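PDB 5TU0: Lmo2125 protein from Listeria monocytogenes serovar 1/2a, which binds maltose and, as a lipoprotein of the bacterial solute-binding protein 1 family, probably passes the sugar on to a membrane transporter. Local coordinates for residues Tyr119-Lys122 and Asp123-Asp126; Phe165-Gly168 and Leu169-Tyr173; Gly198-Tyr201 and Ala202-Phe206; Ile333-Tyr336 and Lys337-Gln340. The protein carries 2 engineered substitutions. All coordinates share one frame; numbering follows the deposited sequence.

Overall arrangement
Each interaction is a local contact within its own continuous stretch. Interaction 2 is the buried one. It lies on helix 163-172, and its Leu169 packs on helix 193-208, which carries interaction 3. Interaction 2 also touches interaction 4, where Gln340 meets Tyr167 and Ala171. Interaction 1 stands apart at the end of strand 105-121, about 24 Å between centres from interactions 2 and 3, and touches none of the others. The chemistry follows the place. The side-chain contact of interaction 2 is apolar, with a methyl over a ring. Interaction 3 joins two aromatic side chains and has a solvent flank. Interactions 1 and 4 are strand and helix ends running into turns, held largely by backbone bonds.

Interaction 1 of 4, residues Tyr119-Lys122 and Asp123-Asp126; sequences YYNK and DLLD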
# COMPACT_ATOMS: atom_id res chain seq x y z
N TYR A 119 -4.34 -10.46 9.60
CA TYR A 119 -5.06 -11.69 9.27
C TYR A 119 -4.91 -12.60 10.46
O TYR A 119 -3.85 -12.61 11.09
CB TYR A 119 -4.43 -12.42 8.09
CG TYR A 119 -4.68 -11.78 6.76
CD1 TYR A 119 -5.87 -12.00 6.09
CD2 TYR A 119 -3.70 -11.00 6.14
CE1 TYR A 119 -6.11 -11.43 4.85
CE2 TYR A 119 -3.92 -10.44 4.91
CZ TYR A 119 -5.13 -10.65 4.27
OH TYR A 119 -5.36 -10.08 3.05
N TYR A 120 -5.97 -13.34 10.80
CA TYR A 120 -5.87 -14.31 11.91
C TYR A 120 -6.68 -15.54 11.55
O TYR A 120 -7.58 -15.50 10.68
CB TYR A 120 -6.30 -13.73 13.28
CG TYR A 120 -7.77 -13.48 13.44
CD1 TYR A 120 -8.38 -12.36 12.88
CD2 TYR A 120 -8.58 -14.37 14.16
CE1 TYR A 120 -9.73 -12.14 13.03
CE2 TYR A 120 -9.94 -14.15 14.31
CZ TYR A 120 -10.51 -13.03 13.74
OH TYR A 120 -11.85 -12.80 13.88
N ASN A 121 -6.35 -16.64 12.20
CA ASN A 121 -7.00 -17.91 11.96
C ASN A 121 -8.09 -18.15 13.00
O ASN A 121 -7.79 -18.34 14.19
CB ASN A 121 -5.95 -19.01 12.01
CG ASN A 121 -6.47 -20.33 11.48
OD1 ASN A 121 -7.67 -20.62 11.56
ND2 ASN A 121 -5.56 -21.14 10.95
N LYS A 122 -9.36 -18.13 12.54
CA LYS A 122 -10.50 -18.33 13.42
C LYS A 122 -10.56 -19.74 14.04
O LYS A 122 -11.26 -19.94 15.05
CB LYS A 122 -11.82 -18.02 12.70
CG LYS A 122 -11.93 -16.60 12.16
CD LYS A 122 -13.35 -16.34 11.67
CE LYS A 122 -13.52 -14.95 11.14
NZ LYS A 122 -14.91 -14.76 10.67
N ASP A 123 -9.85 -20.70 13.46
CA ASP A 123 -9.77 -22.06 14.05
C ASP A 123 -8.76 -22.12 15.20
O ASP A 123 -8.76 -23.09 15.96
CB ASP A 123 -9.41 -23.12 13.01
CG ASP A 123 -10.52 -23.39 12.01
OD1 ASP A 123 -11.69 -23.05 12.31
OD2 ASP A 123 -10.24 -23.98 10.95
N LEU A 124 -7.93 -21.09 15.34
CA LEU A 124 -6.92 -21.04 16.41
C LEU A 124 -7.22 -20.02 17.53
O LEU A 124 -6.85 -20.24 18.69
CB LEU A 124 -5.56 -20.69 15.81
CG LEU A 124 -5.05 -21.67 14.75
CD1 LEU A 124 -3.76 -21.14 14.12
CD2 LEU A 124 -4.85 -23.05 15.37
N LEU A 125 -7.87 -18.90 17.15
CA LEU A 125 -8.22 -17.84 18.09
C LEU A 125 -9.73 -17.60 18.15
O LEU A 125 -10.41 -17.67 17.12
CB LEU A 125 -7.54 -16.53 17.69
CG LEU A 125 -6.01 -16.54 17.64
CD1 LEU A 125 -5.47 -15.17 17.20
CD2 LEU A 125 -5.46 -16.93 18.99
N ASP A 126 -10.21 -17.27 19.35
CA ASP A 126 -11.63 -16.97 19.59
C ASP A 126 -12.03 -15.63 19.02
O ASP A 126 -13.20 -15.40 18.73
CB ASP A 126 -11.95 -16.95 21.09
CG ASP A 126 -11.79 -18.29 21.75
OD1 ASP A 126 -11.86 -19.33 21.04
OD2 ASP A 126 -11.60 -18.31 22.99
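The side chain of Asn121 does two jobs: its amide oxygen bonds the backbone of Asp123, and its carbon and nitrogen atoms lie against Leu124. Asn121 CG stands anti to the backbone N (chi1 -168°), which swings the amide forward over the following residues. OD1 then accepts from Asp123 N at 2.9 Å, with the donor tilted 28° from the carbonyl plane. This bond closes an Asx turn. OD1 also lies 3.4 Å from Asp123 CB. The Asn121 amide and the Asp123 carboxylate are turned 43° against each other.

Leu124 meets the same amide with one branch. Its CD1 is 3.6 Å from Asn121 ND2 and 3.7 Å from Asn121 CB. The methyl rests against the amide nitrogen and CB, and the two side chains cross obliquely.

The backbone oxygen Asn121 O is gripped twice. Leu125 N comes in nearly along the C=O axis at 3.0 Å. Leu124 N donates at the same length but sits well above the carbonyl plane. Leu125 CB also approaches Tyr120 CD2 at 4.3 Å, a loose apolar contact made obliquely to the ring.

The charged ends look elsewhere. Lys122 NZ forms a salt bridge with Glu327, and Asp123 OD1 bonds Asn252 ND2. Strand 105-121 ends here, and the chain bends into the loop before helix 132-138. Three successive N-H groups, those of Asp123, Leu124 and Leu125, are all satisfied by the two oxygens of Asn121, so one residue supplies the polar partners for the whole turn.

Interaction 2 of 4, residues Phe165-Gly168 and Leu169-Tyr173; sequences FSYG and LLAGY
One face of the Tyr167 ring carries the methyl of Ala171, four residues further along helix 163-172. Ala171 CB lies 3.7 Å above the ring plane, offset toward the rim, and 4.0 Å from the ring centroid. It sits 24° off the ring normal, so this is a CH-pi contact. The ring atom closest to the methyl is Tyr167 CZ. The Tyr167 ring also stacks with that of Phe270 and meets the ring of Phe163 at a steep angle. Tyr167 was built in two conformers, and this geometry belongs to one of them. Further on, the Tyr173 ring has Leu169 O at its edge, in its plane.

Tyr167 CG lies anti to the backbone N (chi1 175°). This carries the ring toward the following turn, where Ala171 lies. The backbones of the same two residues are also joined, with Ala171 N donating to Tyr167 O at 2.8 Å.

On another flank of the helix, Ser166 O takes Leu169 N at 2.9 Å. Leu170 N adds a weak bond to the same oxygen at 3.3 Å. Leu170 CD1 also comes within 3.6 Å of Ser166 O. Gly172 N bonds Gly168 O at 3.0 Å near the helix end, and Asn263 ND2 takes up Gly172 O.

Leu169 packs on Tyr201 and Ala202 of helix 193-208, and Leu170 on Ile199 of that helix and on Leu358 of helix 348-363. The one contact between side chains is a methyl on a ring. Polar bonds are left to the backbone, in keeping with a mostly buried contact.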
# COMPACT_ATOMS: atom_id res chain seq x y z
N PHE A 165 6.71 -3.10 5.64
CA PHE A 165 5.94 -3.64 6.76
C PHE A 165 6.22 -2.96 8.09
O PHE A 165 5.28 -2.61 8.83
CB PHE A 165 6.20 -5.16 6.88
CG PHE A 165 5.53 -5.96 5.81
CD1 PHE A 165 6.07 -6.03 4.54
CD2 PHE A 165 4.36 -6.64 6.08
CE1 PHE A 165 5.45 -6.76 3.54
CE2 PHE A 165 3.73 -7.38 5.08
CZ PHE A 165 4.27 -7.44 3.81
N SER A 166 7.49 -2.74 8.41
CA SER A 166 7.84 -2.14 9.68
C SER A 166 7.63 -0.64 9.79
O SER A 166 7.59 -0.13 10.92
CB SER A 166 9.29 -2.47 10.05
OG SER A 166 10.18 -1.86 9.13
N TYR A 167 7.49 0.07 8.67
CA TYR A 167 7.33 1.52 8.74
C TYR A 167 6.22 1.96 9.68
O TYR A 167 6.43 2.86 10.50
CB TYR A 167 7.10 2.16 7.37
CG TYR A 167 6.80 3.63 7.51
CD1 TYR A 167 7.79 4.50 7.97
CD2 TYR A 167 5.54 4.14 7.26
CE1 TYR A 167 7.53 5.84 8.14
CE2 TYR A 167 5.28 5.49 7.43
CZ TYR A 167 6.28 6.33 7.86
OH TYR A 167 6.05 7.66 8.05
N GLY A 168 5.05 1.33 9.59
CA GLY A 168 3.94 1.67 10.45
C GLY A 168 4.18 1.52 11.95
O GLY A 168 3.51 2.17 12.74
N LEU A 169 5.16 0.70 12.32
CA LEU A 169 5.52 0.53 13.71
C LEU A 169 6.32 1.76 14.14
O LEU A 169 6.05 2.37 15.17
CB LEU A 169 6.38 -0.73 13.87
CG LEU A 169 7.04 -0.99 15.22
CD1 LEU A 169 5.99 -1.12 16.32
CD2 LEU A 169 7.92 -2.23 15.15
N LEU A 170 7.32 2.11 13.35
CA LEU A 170 8.15 3.29 13.65
C LEU A 170 7.26 4.56 13.65
O LEU A 170 7.38 5.43 14.51
CB LEU A 170 9.30 3.43 12.65
CG LEU A 170 10.54 2.56 12.87
CD1 LEU A 170 10.24 1.08 12.96
CD2 LEU A 170 11.55 2.89 11.78
N ALA A 171 6.36 4.64 12.68
CA ALA A 171 5.49 5.78 12.56
C ALA A 171 4.49 5.85 13.73
O ALA A 171 4.14 6.93 14.20
CB ALA A 171 4.78 5.78 11.22
N GLY A 172 4.05 4.69 14.21
CA GLY A 172 3.11 4.65 15.34
C GLY A 172 3.73 5.25 16.59
O GLY A 172 3.02 5.74 17.48
N TYR A 173 5.06 5.17 16.67
CA TYR A 173 5.82 5.77 17.77
C TYR A 173 6.29 7.22 17.52
O TYR A 173 6.92 7.83 18.38
CB TYR A 173 7.01 4.88 18.11
CG TYR A 173 6.65 3.72 19.03
CD1 TYR A 173 6.72 3.87 20.42
CD2 TYR A 173 6.26 2.48 18.52
CE1 TYR A 173 6.41 2.83 21.27
CE2 TYR A 173 5.96 1.42 19.36
CZ TYR A 173 6.02 1.61 20.74
OH TYR A 173 5.72 0.56 21.59

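Interaction 3 of 4, residues Gly198-Tyr201 and Ala202-Phe206; sequences GITY and ATKWF
Tyr201 and Trp205 form the tight side of this helix segment. They lie side by side, pointing the same way, one turn apart. Trp205 NE1 donates to Tyr201 OH at 3.1 Å, with an N-H...O angle of 169°. The hydroxyl sits in the plane of the indole, at its edge. The rings make an offset edge-to-face pair, the edge of Trp205 toward the face of Tyr201, with planes at 66°. Tyr201 CE2 approaches Trp205 CD1 at 3.7 Å. Tyr201 OH has a second partner, Glu136 OE2 of helix 132-138.

Helix 193-208 belongs to the two-lobed periplasmic binding protein fold. The Trp205 ring also meets Phe156, Trp160 and Trp210, while Ile199 packs on helices 348-363 and 369-387. Ile199 O holds two donors of one residue, Thr203 N at 2.9 Å and Thr203 OG1 at 2.8 Å. The Thr203 hydroxyl reaches it because OG1 lies beside the backbone N (chi1 -61°).

The side with Thr200 and Lys204 is looser. Lys204 N bonds Thr200 O at 3.3 Å, and Lys204 CG rests 3.4 Å from that oxygen. The lysine chain then leads off toward solvent, where a triethylene glycol molecule, probably from the crystallisation liquor, lies about 4 Å from its side chain.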
# COMPACT_ATOMS: atom_id res chain seq x y z
N GLY A 198 10.44 2.40 18.14
CA GLY A 198 9.84 1.38 17.27
C GLY A 198 10.83 0.28 16.90
O GLY A 198 10.50 -0.92 16.95
N ILE A 199 12.06 0.70 16.55
CA ILE A 199 13.10 -0.23 16.20
C ILE A 199 13.40 -1.13 17.41
O ILE A 199 13.54 -2.34 17.26
CB ILE A 199 14.39 0.47 15.71
CG1 ILE A 199 14.10 1.29 14.44
CG2 ILE A 199 15.46 -0.56 15.42
CD1 ILE A 199 15.23 2.20 14.05
N THR A 200 13.46 -0.51 18.60
CA THR A 200 13.73 -1.24 19.85
C THR A 200 12.64 -2.28 20.12
O THR A 200 12.96 -3.41 20.49
CB THR A 200 13.86 -0.26 21.05
OG1 THR A 200 14.90 0.69 20.77
CG2 THR A 200 14.21 -0.99 22.35
N TYR A 201 11.38 -1.91 19.94
CA TYR A 201 10.27 -2.83 20.12
C TYR A 201 10.36 -4.01 19.13
O TYR A 201 10.20 -5.19 19.52
CB TYR A 201 8.92 -2.12 19.98
CG TYR A 201 7.78 -3.02 20.29
CD1 TYR A 201 7.51 -3.39 21.62
CD2 TYR A 201 6.99 -3.57 19.28
CE1 TYR A 201 6.47 -4.25 21.92
CE2 TYR A 201 5.95 -4.44 19.58
CZ TYR A 201 5.69 -4.77 20.89
OH TYR A 201 4.66 -5.65 21.18
N ALA A 202 10.64 -3.71 17.88
CA ALA A 202 10.80 -4.77 16.86
C ALA A 202 11.92 -5.75 17.22
O ALA A 202 11.77 -6.96 17.07
CB ALA A 202 11.05 -4.17 15.48
N THR A 203 13.03 -5.20 17.71
CA THR A 203 14.18 -5.99 18.06
C THR A 203 13.84 -7.01 19.16
O THR A 203 14.38 -8.12 19.14
CB THR A 203 15.36 -5.06 18.45
OG1 THR A 203 15.68 -4.22 17.31
CG2 THR A 203 16.59 -5.83 18.83
N LYS A 204 12.94 -6.65 20.07
CA LYS A 204 12.53 -7.57 21.15
C LYS A 204 11.85 -8.81 20.54
O LYS A 204 12.10 -9.94 20.98
CB LYS A 204 11.58 -6.91 22.15
CG LYS A 204 12.11 -5.68 22.89
CD LYS A 204 13.25 -5.98 23.84
CE LYS A 204 13.63 -4.72 24.63
NZ LYS A 204 14.92 -4.92 25.37
N TRP A 205 10.99 -8.60 19.53
CA TRP A 205 10.34 -9.73 18.86
C TRP A 205 11.38 -10.60 18.13
O TRP A 205 11.39 -11.83 18.29
CB TRP A 205 9.25 -9.27 17.90
CG TRP A 205 7.97 -8.89 18.61
CD1 TRP A 205 7.64 -7.67 19.15
CD2 TRP A 205 6.83 -9.75 18.84
NE1 TRP A 205 6.38 -7.72 19.72
CE2 TRP A 205 5.87 -8.99 19.54
CE3 TRP A 205 6.55 -11.09 18.54
CZ2 TRP A 205 4.63 -9.52 19.93
CZ3 TRP A 205 5.34 -11.62 18.94
CH2 TRP A 205 4.38 -10.82 19.62
N PHE A 206 12.27 -9.97 17.37
CA PHE A 206 13.33 -10.72 16.66
C PHE A 206 14.24 -11.52 17.58
O PHE A 206 14.54 -12.70 17.30
CB PHE A 206 14.23 -9.77 15.86
CG PHE A 206 13.61 -9.29 14.60
CD1 PHE A 206 13.41 -10.18 13.57
CD2 PHE A 206 13.28 -7.95 14.42
CE1 PHE A 206 12.86 -9.77 12.38
CE2 PHE A 206 12.71 -7.53 13.24
CZ PHE A 206 12.51 -8.44 12.21

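Interaction 4 of 4, residues Ile333-Tyr336 and Lys337-Gln340; sequences IEQY and KNAQ
Glu334 with Lys337, Gln335 with Asn338 and Tyr336 with Ala339 make a local contact of residues three apart, around the end of helix 327-336, leading into the loop before helix 348-363. Each pair is tied by a backbone bond. Lys337 N donates to Glu334 O at 3.3 Å, Asn338 N to Gln335 O at 2.9 Å, and Ala339 N to Tyr336 O at 3.0 Å. All three span three residues, one fewer than the bonds of an alpha helix. The last bond closes a type I beta turn from Tyr336 to Ala339.

Glu334 CG is anti to the backbone N (chi1 -176°), and the chain bends at chi2, bringing the carboxylate across the Lys337 chain. The touch is made by carbon: Lys337 CE is 3.4 Å from Glu334 OE1. The ammonium stands further off, with NZ 4.6 Å from OE1, so any attraction between the charges probably acts through space, with no salt bridge formed. A water donates to Glu334 OE2 at 2.6 Å and, weakly, to Asn338 OD1. Gln335 and Asn338 cross at about a right angle, with Gln335 NE2 4.1 Å from Asn338 CB. Ala339 CB meets Tyr336 CD1 at 4.4 Å, obliquely to the ring.

The polar ends of the buried residues are held from outside. Gln335 OE1 accepts from Ile258 N. Tyr336 OH bonds Asp96 and Gln99 of helix 94-99, and the ring packs on Ile113 of strand 105-121 and Arg318 of helix 315-323. Gln335 and Ala339 lean on Thr115 of the same strand, while Gln340 beyond the turn reaches helix 163-172.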
# COMPACT_ATOMS: atom_id res chain seq x y z
N ILE A 333 -10.66 -0.51 5.52
CA ILE A 333 -11.28 0.81 5.73
C ILE A 333 -10.88 1.42 7.08
O ILE A 333 -10.54 2.61 7.17
CB ILE A 333 -12.82 0.73 5.61
CG1 ILE A 333 -13.21 0.42 4.15
CG2 ILE A 333 -13.47 2.03 6.07
CD1 ILE A 333 -14.68 0.08 3.94
N GLU A 334 -10.93 0.59 8.13
CA GLU A 334 -10.60 1.02 9.48
C GLU A 334 -9.14 1.37 9.61
O GLU A 334 -8.79 2.42 10.14
CB GLU A 334 -10.97 -0.07 10.49
CG GLU A 334 -10.78 0.30 11.95
CD GLU A 334 -11.62 1.48 12.39
OE1 GLU A 334 -12.76 1.65 11.87
OE2 GLU A 334 -11.15 2.24 13.27
N GLN A 335 -8.27 0.50 9.11
CA GLN A 335 -6.83 0.73 9.22
C GLN A 335 -6.39 1.94 8.38
O GLN A 335 -5.50 2.69 8.77
CB GLN A 335 -6.04 -0.51 8.84
CG GLN A 335 -4.57 -0.40 9.17
CD GLN A 335 -4.33 -0.25 10.67
OE1 GLN A 335 -4.95 -0.94 11.47
NE2 GLN A 335 -3.45 0.65 11.03
N TYR A 336 -7.03 2.14 7.24
CA TYR A 336 -6.66 3.24 6.35
C TYR A 336 -6.77 4.60 7.05
O TYR A 336 -6.03 5.54 6.73
CB TYR A 336 -7.51 3.20 5.06
CG TYR A 336 -6.94 3.99 3.93
CD1 TYR A 336 -5.91 3.47 3.14
CD2 TYR A 336 -7.43 5.24 3.62
CE1 TYR A 336 -5.40 4.19 2.07
CE2 TYR A 336 -6.93 5.96 2.56
CZ TYR A 336 -5.91 5.43 1.80
OH TYR A 336 -5.43 6.18 0.76
N LYS A 337 -7.66 4.70 8.05
CA LYS A 337 -7.83 5.93 8.83
C LYS A 337 -6.52 6.35 9.48
O LYS A 337 -6.27 7.54 9.67
CB LYS A 337 -8.87 5.77 9.94
CG LYS A 337 -10.28 5.45 9.49
CD LYS A 337 -11.15 5.16 10.70
CE LYS A 337 -12.51 4.63 10.32
NZ LYS A 337 -13.27 5.59 9.48
N ASN A 338 -5.68 5.37 9.80
CA ASN A 338 -4.39 5.63 10.45
C ASN A 338 -3.19 5.51 9.51
O ASN A 338 -2.06 5.62 9.96
CB ASN A 338 -4.22 4.65 11.63
CG ASN A 338 -5.38 4.72 12.61
OD1 ASN A 338 -6.04 3.72 12.87
ND2 ASN A 338 -5.64 5.89 13.12
N ALA A 339 -3.43 5.28 8.22
CA ALA A 339 -2.34 5.16 7.25
C ALA A 339 -1.98 6.50 6.63
O ALA A 339 -2.87 7.33 6.40
CB ALA A 339 -2.73 4.18 6.15
N GLN A 340 -0.68 6.72 6.37
CA GLN A 340 -0.23 7.94 5.72
C GLN A 340 0.34 7.65 4.35
O GLN A 340 0.94 6.60 4.14
CB GLN A 340 0.81 8.71 6.53
CG GLN A 340 2.02 7.92 6.97
CD GLN A 340 1.81 7.27 8.31
OE1 GLN A 340 0.89 6.49 8.48
NE2 GLN A 340 2.67 7.59 9.26
O HOH W 1 -8.86 2.51 14.37